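Local coordinates for hypothetical protein TA0175 (Thermoplasma acidophilum, PDB 1L6R) that catalyses the magnesium-dependent dephosphorylation of 2-phosphoglycolate to glycolate and, less efficiently, hydrolyses inorganic pyrophosphate, at residues A9-V12 against D13-T17; E94-S97 against K98-S101; S209-S212 against Y213-I217. The protein carries 1 engineered substitution. All coordinates share one frame; numbering follows the deposited sequence. Where two conformers were deposited one is given.

Interaction 1. Residues A9-V12 against D13-T17; sequences AIDV and DGNLT. Engineered in segment 13-17: N15 (natural residue Thr). With CA (calcium ion), chain C; CA (calcium ion), chain D.
D11 reaches forward to G14 where strand 7-11 gives way to the short helix 12-15. The segment is the first conserved motif of the haloacid dehalogenase (HAD) superfamily, in which a strand at the parallel heart of the mixed central sheet delivers the nucleophilic aspartate, here D11, at its C-terminal end.

Hydrogen bonds bend the chain. D11 is the N-cap residue: with CG anti to its own amide nitrogen (chi1 168°), the carboxylate swings over the first turn, and D11 OD1 accepts from G14 N at 3.1 Å. The N-H arrives from above the carboxylate plane, 59° out of it. Backbone bonds from N15 N to D11 O (3.0 Å) and from L16 N to V12 O (2.9 Å) continue the turn.

Metal coordination occupies the second carboxylate oxygen. D11 OD2 binds a calcium ion at 2.4 Å in a site that D177, N180 and D181 also supply. The carbonyl oxygen G14 O binds a second calcium at 2.5 Å, and D177, with one oxygen on each ion, links the two sites. Glycine suits position 14 because a CB there would collide with D11 OD2.

Apolar contacts join I10 to L16. The two side chains cross at about a right angle, with I10 CG2 3.9 Å from L16 CD2. The leucine is buried among apolar side chains, meeting L43 of strand 40-44 and A27 and I31 of helix 25-36 as well.

A carbonyl oxygen meets the engineered N15, a threonine in the natural protein: N15 CB rests 3.4 Å from D11 O.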
loop_
_atom_site.group_PDB
_atom_site.type_symbol
_atom_site.label_atom_id
_atom_site.label_comp_id
_atom_site.label_asym_id
_atom_site.label_seq_id
_atom_site.Cartn_x
_atom_site.Cartn_y
_atom_site.Cartn_z
ATOM N N ALA A 9 0.847 -15.799 4.758
ATOM C CA ALA A 9 1.432 -15.462 3.461
ATOM C C ALA A 9 2.912 -15.230 3.746
ATOM O O ALA A 9 3.274 -14.358 4.540
ATOM C CB ALA A 9 0.779 -14.210 2.891
ATOM N N ILE A 10 3.757 -16.009 3.085
ATOM C CA ILE A 10 5.191 -15.970 3.331
ATOM C C ILE A 10 6.065 -15.611 2.137
ATOM O O ILE A 10 5.882 -16.146 1.043
ATOM C CB ILE A 10 5.656 -17.356 3.845
ATOM C CG1 ILE A 10 4.758 -17.821 4.997
ATOM C CG2 ILE A 10 7.112 -17.299 4.279
ATOM C CD1 ILE A 10 5.056 -19.232 5.476
ATOM N N ASP A 11 7.025 -14.716 2.385
ATOM C CA ASP A 11 8.015 -14.269 1.400
ATOM C C ASP A 11 9.011 -15.424 1.248
ATOM O O ASP A 11 9.778 -15.730 2.169
ATOM C CB ASP A 11 8.690 -13.015 1.955
ATOM C CG ASP A 11 9.920 -12.609 1.197
ATOM O OD1 ASP A 11 10.173 -13.100 0.078
ATOM O OD2 ASP A 11 10.638 -11.769 1.765
ATOM N N VAL A 12 8.996 -16.063 0.087
ATOM C CA VAL A 12 9.863 -17.211 -0.161
ATOM C C VAL A 12 11.352 -16.930 -0.036
ATOM O O VAL A 12 12.054 -17.542 0.776
ATOM C CB VAL A 12 9.613 -17.792 -1.581
ATOM C CG1 VAL A 12 10.642 -18.869 -1.916
ATOM C CG2 VAL A 12 8.208 -18.376 -1.664
ATOM N N ASP A 13 11.832 -15.983 -0.821
ATOM C CA ASP A 13 13.248 -15.677 -0.818
ATOM C C ASP A 13 13.738 -15.000 0.444
ATOM O O ASP A 13 14.881 -15.197 0.860
ATOM C CB ASP A 13 13.554 -14.858 -2.051
ATOM C CG ASP A 13 12.944 -15.476 -3.279
ATOM O OD1 ASP A 13 11.832 -15.069 -3.683
ATOM O OD2 ASP A 13 13.565 -16.410 -3.821
ATOM N N GLY A 14 12.870 -14.214 1.063
ATOM C CA GLY A 14 13.255 -13.544 2.282
ATOM C C GLY A 14 13.235 -14.374 3.548
ATOM O O GLY A 14 14.037 -14.123 4.440
ATOM N N ASN A 15 12.378 -15.390 3.608
ATOM C CA ASN A 15 12.199 -16.155 4.843
ATOM C C ASN A 15 12.304 -17.664 4.804
ATOM O O ASN A 15 12.340 -18.287 5.859
ATOM C CB ASN A 15 10.829 -15.807 5.419
ATOM C CG ASN A 15 10.704 -14.348 5.773
ATOM O OD1 ASN A 15 11.118 -13.917 6.858
ATOM N ND2 ASN A 15 10.160 -13.560 4.850
ATOM N N LEU A 16 12.330 -18.259 3.619
ATOM C CA LEU A 16 12.380 -19.717 3.545
ATOM C C LEU A 16 13.709 -20.256 3.073
ATOM O O LEU A 16 13.834 -21.453 2.839
ATOM C CB LEU A 16 11.263 -20.236 2.625
ATOM C CG LEU A 16 9.837 -19.867 3.039
ATOM C CD1 LEU A 16 8.839 -20.513 2.086
ATOM C CD2 LEU A 16 9.576 -20.349 4.468
ATOM N N THR A 17 14.709 -19.392 2.946
ATOM C CA THR A 17 16.009 -19.827 2.455
ATOM C C THR A 17 17.159 -19.566 3.414
ATOM O O THR A 17 17.057 -18.730 4.316
ATOM C CB THR A 17 16.331 -19.159 1.098
ATOM O OG1 THR A 17 16.411 -17.733 1.262
ATOM C CG2 THR A 17 15.244 -19.477 0.078
HETATM CA CA CA C . 11.577 -9.606 1.380
HETATM CA CA CA D . 16.165 -12.722 4.383
HETATM O O HOH W 1 10.233 -13.275 -2.604
HETATM O O HOH W 2 10.931 -10.547 -1.027
HETATM O O HOH W 3 16.426 -14.847 2.999
HETATM O O HOH W 4 13.742 -9.883 0.169
HETATM O O HOH W 5 17.065 -11.967 2.138
HETATM O O HOH W 6 15.729 -13.202 6.741
#

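Interaction 2. Residues E94-S97 against K98-S101; sequences EEMS and KRTS
M96 O takes two donors from the chain that follows it, R99 N at 3.1 Å and T100 OG1 at 2.8 Å. They approach from opposite faces of the carbonyl plane, so this oxygen is gripped from both sides. The T100 hydroxyl is placed for this by its first torsion (chi1 71°), which sets OG1 between the backbone N and the carbonyl carbon; besides donating to M96 O, OG1 accepts from M102 N. A valine in its place would probably leave M102 N without that acceptor and M96 O with one grip fewer, freeing the chain here to shift.

One residue earlier, E95 O accepts from K98 N. Both this bond and that of R99 N span three residues, the 3-10 spacing. S97 OG folds back and donates to E94 O at 2.9 Å; the short hydroxyl side chain of serine can reach back to a carbonyl of the preceding turn.

The helix concerned, 87-96, belongs with helix 124-132 and the three-stranded antiparallel sheet to the cap domain of this HAD phosphatase. M96, its chain bent at chi2 and chi3, packs against Y126 and V127 of helix 124-132, while its SD lies 3.9 Å above one face of the R99 guanidinium, offset toward the rim. R99 NH1 is hydrogen-bonded to Y126 OH.

K98 stretches out with its methylenes alongside the helix carbonyls, CG coming 3.5 Å from E94 O. Its ammonium does not touch the glutamate directly: one water accepts from K98 NZ at 2.8 Å and donates to E94 OE1 at 2.6 Å.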
loop_
_atom_site.group_PDB
_atom_site.type_symbol
_atom_site.label_atom_id
_atom_site.label_comp_id
_atom_site.label_asym_id
_atom_site.label_seq_id
_atom_site.Cartn_x
_atom_site.Cartn_y
_atom_site.Cartn_z
ATOM N N GLU A 94 13.828 -3.245 -23.165
ATOM C CA GLU A 94 14.383 -3.272 -24.512
ATOM C C GLU A 94 15.031 -1.930 -24.854
ATOM O O GLU A 94 16.143 -1.889 -25.376
ATOM C CB GLU A 94 13.279 -3.598 -25.522
ATOM C CG GLU A 94 13.745 -3.682 -26.969
ATOM C CD GLU A 94 12.603 -3.965 -27.935
ATOM O OE1 GLU A 94 12.851 -4.004 -29.160
ATOM O OE2 GLU A 94 11.456 -4.149 -27.471
ATOM N N GLU A 95 14.340 -0.840 -24.537
ATOM C CA GLU A 95 14.850 0.500 -24.823
ATOM C C GLU A 95 16.021 0.885 -23.921
ATOM O O GLU A 95 17.064 1.351 -24.390
ATOM C CB GLU A 95 13.732 1.534 -24.658
ATOM C CG GLU A 95 12.475 1.246 -25.467
ATOM C CD GLU A 95 11.382 2.275 -25.239
ATOM O OE1 GLU A 95 10.971 2.464 -24.073
ATOM O OE2 GLU A 95 10.930 2.892 -26.226
ATOM N N MET A 96 15.847 0.680 -22.622
ATOM C CA MET A 96 16.866 1.040 -21.646
ATOM C C MET A 96 18.174 0.262 -21.803
ATOM O O MET A 96 19.256 0.787 -21.525
ATOM C CB MET A 96 16.297 0.843 -20.240
ATOM C CG MET A 96 16.944 1.694 -19.170
ATOM S SD MET A 96 16.842 3.472 -19.511
ATOM C CE MET A 96 15.108 3.719 -19.610
ATOM N N SER A 97 18.086 -0.982 -22.255
ATOM C CA SER A 97 19.286 -1.791 -22.422
ATOM C C SER A 97 20.185 -1.243 -23.532
ATOM O O SER A 97 21.351 -1.621 -23.640
ATOM C CB SER A 97 18.901 -3.241 -22.729
ATOM O OG SER A 97 18.277 -3.342 -24.001
ATOM N N LYS A 98 19.647 -0.344 -24.347
ATOM C CA LYS A 98 20.430 0.231 -25.433
ATOM C C LYS A 98 21.353 1.351 -24.963
ATOM O O LYS A 98 22.342 1.661 -25.627
ATOM C CB LYS A 98 19.503 0.760 -26.533
ATOM C CG LYS A 98 18.682 -0.317 -27.223
ATOM C CD LYS A 98 17.691 0.300 -28.205
ATOM C CE LYS A 98 16.843 -0.767 -28.881
ATOM N NZ LYS A 98 15.799 -0.174 -29.770
ATOM N N ARG A 99 21.046 1.958 -23.821
ATOM C CA ARG A 99 21.877 3.051 -23.328
ATOM C C ARG A 99 22.313 2.957 -21.870
ATOM O O ARG A 99 22.802 3.933 -21.298
ATOM C CB ARG A 99 21.173 4.384 -23.579
ATOM C CG ARG A 99 19.748 4.449 -23.076
ATOM C CD ARG A 99 18.916 5.341 -23.985
ATOM N NE ARG A 99 17.593 5.610 -23.434
ATOM C CZ ARG A 99 17.384 6.315 -22.330
ATOM N NH1 ARG A 99 18.416 6.815 -21.668
ATOM N NH2 ARG A 99 16.152 6.525 -21.890
ATOM N N THR A 100 22.124 1.786 -21.270
ATOM C CA THR A 100 22.540 1.549 -19.889
ATOM C C THR A 100 22.940 0.089 -19.764
ATOM O O THR A 100 22.877 -0.666 -20.728
ATOM C CB THR A 100 21.419 1.815 -18.865
ATOM O OG1 THR A 100 20.416 0.798 -18.976
ATOM C CG2 THR A 100 20.794 3.178 -19.087
ATOM N N SER A 101 23.344 -0.301 -18.561
ATOM C CA SER A 101 23.754 -1.671 -18.297
ATOM C C SER A 101 22.559 -2.571 -17.971
ATOM O O SER A 101 22.740 -3.760 -17.711
ATOM C CB SER A 101 24.730 -1.697 -17.125
ATOM O OG SER A 101 24.089 -1.238 -15.949
HETATM O O HOH W 7 14.625 -2.674 -30.420
HETATM O O HOH W 8 23.623 -2.098 -22.725
#

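Interaction 3. Residues S209-S212 against Y213-I217; sequences SDYS and YGEEI
Y213 follows S212 into a type I' turn whose closing bond joins S212 O to E215 N. The tyrosine takes the first left-handed position, and beyond the contact its side chain touches R19.

G214 takes the second, with phi at 103°, where a CB would jam against the carbonyl oxygen of Y213; glycine is the residue that fits. Its amide is not idle, since G214 N donates to E216 OE1 at 2.8 Å, meeting the carboxylate on the syn side.

E215 closes the turn with the bond from its N to S212 O, 3.2 Å long. Its side chain extends across Y211: E215 CB is 3.6 Å from Y211 CB, and OE2 lies 3.5 Å from Y211 CD1, ring and carboxylate planes 49° apart. The other oxygen, OE1, forms a salt bridge with K26, so a long acidic side chain serves well here.

E216 is buried. CG stands between the backbone N and the carbonyl carbon (chi1 71°) and a bend at chi2 turns the carboxylate back to G214. E216 CB presses on S209 OG at 3.4 Å. That hydroxyl accepts from Y211 N at 3.0 Å, making an ST turn, and is also hydrogen-bonded to Q219 OE1.

I217 makes no contact with 209-212; its side chain packs on L16 and on A27 and S30 of helix 25-36. An ST turn and a type I' turn in succession thus lead from strand 207-208, outermost within this chain, into the C-terminal helix 215-223, which packs on the Rossmann-like core of the HAD fold.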
loop_
_atom_site.group_PDB
_atom_site.type_symbol
_atom_site.label_atom_id
_atom_site.label_comp_id
_atom_site.label_asym_id
_atom_site.label_seq_id
_atom_site.Cartn_x
_atom_site.Cartn_y
_atom_site.Cartn_z
ATOM N N SER A 209 11.148 -12.956 15.699
ATOM C CA SER A 209 11.809 -14.212 16.030
ATOM C C SER A 209 13.267 -14.056 16.462
ATOM O O SER A 209 13.934 -13.066 16.145
ATOM C CB SER A 209 11.734 -15.157 14.824
ATOM O OG SER A 209 12.391 -16.388 15.090
ATOM N N ASP A 210 13.754 -15.044 17.209
ATOM C CA ASP A 210 15.147 -15.077 17.646
ATOM C C ASP A 210 15.980 -15.760 16.562
ATOM O O ASP A 210 17.207 -15.816 16.657
ATOM C CB ASP A 210 15.293 -15.894 18.941
ATOM C CG ASP A 210 14.500 -15.316 20.095
ATOM O OD1 ASP A 210 14.778 -14.161 20.484
ATOM O OD2 ASP A 210 13.601 -16.014 20.612
ATOM N N TYR A 211 15.307 -16.251 15.522
ATOM C CA TYR A 211 15.960 -16.989 14.443
ATOM C C TYR A 211 15.800 -16.349 13.072
ATOM O O TYR A 211 14.973 -15.468 12.883
ATOM C CB TYR A 211 15.368 -18.401 14.366
ATOM C CG TYR A 211 15.464 -19.193 15.653
ATOM C CD1 TYR A 211 16.623 -19.903 15.966
ATOM C CD2 TYR A 211 14.411 -19.209 16.563
ATOM C CE1 TYR A 211 16.729 -20.607 17.160
ATOM C CE2 TYR A 211 14.509 -19.915 17.772
ATOM C CZ TYR A 211 15.671 -20.606 18.054
ATOM O OH TYR A 211 15.784 -21.317 19.231
ATOM N N SER A 212 16.592 -16.831 12.121
ATOM C CA SER A 212 16.540 -16.375 10.736
ATOM C C SER A 212 16.857 -17.574 9.844
ATOM O O SER A 212 17.072 -18.693 10.325
ATOM C CB SER A 212 17.594 -15.298 10.467
ATOM O OG SER A 212 17.461 -14.202 11.346
ATOM N N TYR A 213 16.893 -17.314 8.540
ATOM C CA TYR A 213 17.232 -18.310 7.530
ATOM C C TYR A 213 16.342 -19.546 7.496
ATOM O O TYR A 213 16.796 -20.659 7.206
ATOM C CB TYR A 213 18.714 -18.685 7.674
ATOM C CG TYR A 213 19.648 -17.538 7.322
ATOM C CD1 TYR A 213 19.631 -16.960 6.050
ATOM C CD2 TYR A 213 20.559 -17.036 8.259
ATOM C CE1 TYR A 213 20.496 -15.914 5.715
ATOM C CE2 TYR A 213 21.428 -15.987 7.935
ATOM C CZ TYR A 213 21.390 -15.432 6.661
ATOM O OH TYR A 213 22.242 -14.394 6.334
ATOM N N GLY A 214 15.065 -19.328 7.778
ATOM C CA GLY A 214 14.098 -20.406 7.758
ATOM C C GLY A 214 13.719 -20.916 9.126
ATOM O O GLY A 214 12.633 -21.456 9.309
ATOM N N GLU A 215 14.609 -20.732 10.097
ATOM C CA GLU A 215 14.334 -21.207 11.445
ATOM C C GLU A 215 13.319 -20.348 12.182
ATOM O O GLU A 215 12.820 -20.740 13.237
ATOM C CB GLU A 215 15.641 -21.334 12.239
ATOM C CG GLU A 215 16.531 -22.427 11.665
ATOM C CD GLU A 215 17.618 -22.898 12.605
ATOM O OE1 GLU A 215 18.397 -23.781 12.187
ATOM O OE2 GLU A 215 17.689 -22.399 13.748
ATOM N N GLU A 216 12.986 -19.188 11.624
ATOM C CA GLU A 216 11.990 -18.338 12.267
ATOM C C GLU A 216 10.582 -18.882 12.032
ATOM O O GLU A 216 9.672 -18.613 12.812
ATOM C CB GLU A 216 12.058 -16.889 11.738
ATOM C CG GLU A 216 11.576 -16.677 10.300
ATOM C CD GLU A 216 12.701 -16.750 9.295
ATOM O OE1 GLU A 216 13.584 -17.617 9.448
ATOM O OE2 GLU A 216 12.692 -15.937 8.336
ATOM N N ILE A 217 10.398 -19.669 10.975
ATOM C CA ILE A 217 9.067 -20.174 10.666
ATOM C C ILE A 217 8.477 -21.007 11.801
ATOM O O ILE A 217 7.348 -20.757 12.242
ATOM C CB ILE A 217 9.078 -20.980 9.345
ATOM C CG1 ILE A 217 9.630 -20.101 8.206
ATOM C CG2 ILE A 217 7.680 -21.475 9.029
ATOM C CD1 ILE A 217 8.880 -18.788 7.990
#

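Overall arrangement
Interactions 1 and 3 are neighbours at the active-site end of the core domain, their centres 11 Å apart although some 200 residues separate them in sequence. They touch directly: L16 CD2 lies 3.7 Å from I217 CG1, and T17 O is 3.6 Å from Y213 CD1. Interaction 1 holds the nucleophile and ligands of two calcium ions, while interaction 3 flanks the site, the side chain of E216 being about 6 Å from that of the metal ligand D177. Interaction 2 stands apart in the cap, away from the annotated sites, its centre about 31 Å from that of interaction 1 and 39 Å from that of interaction 3.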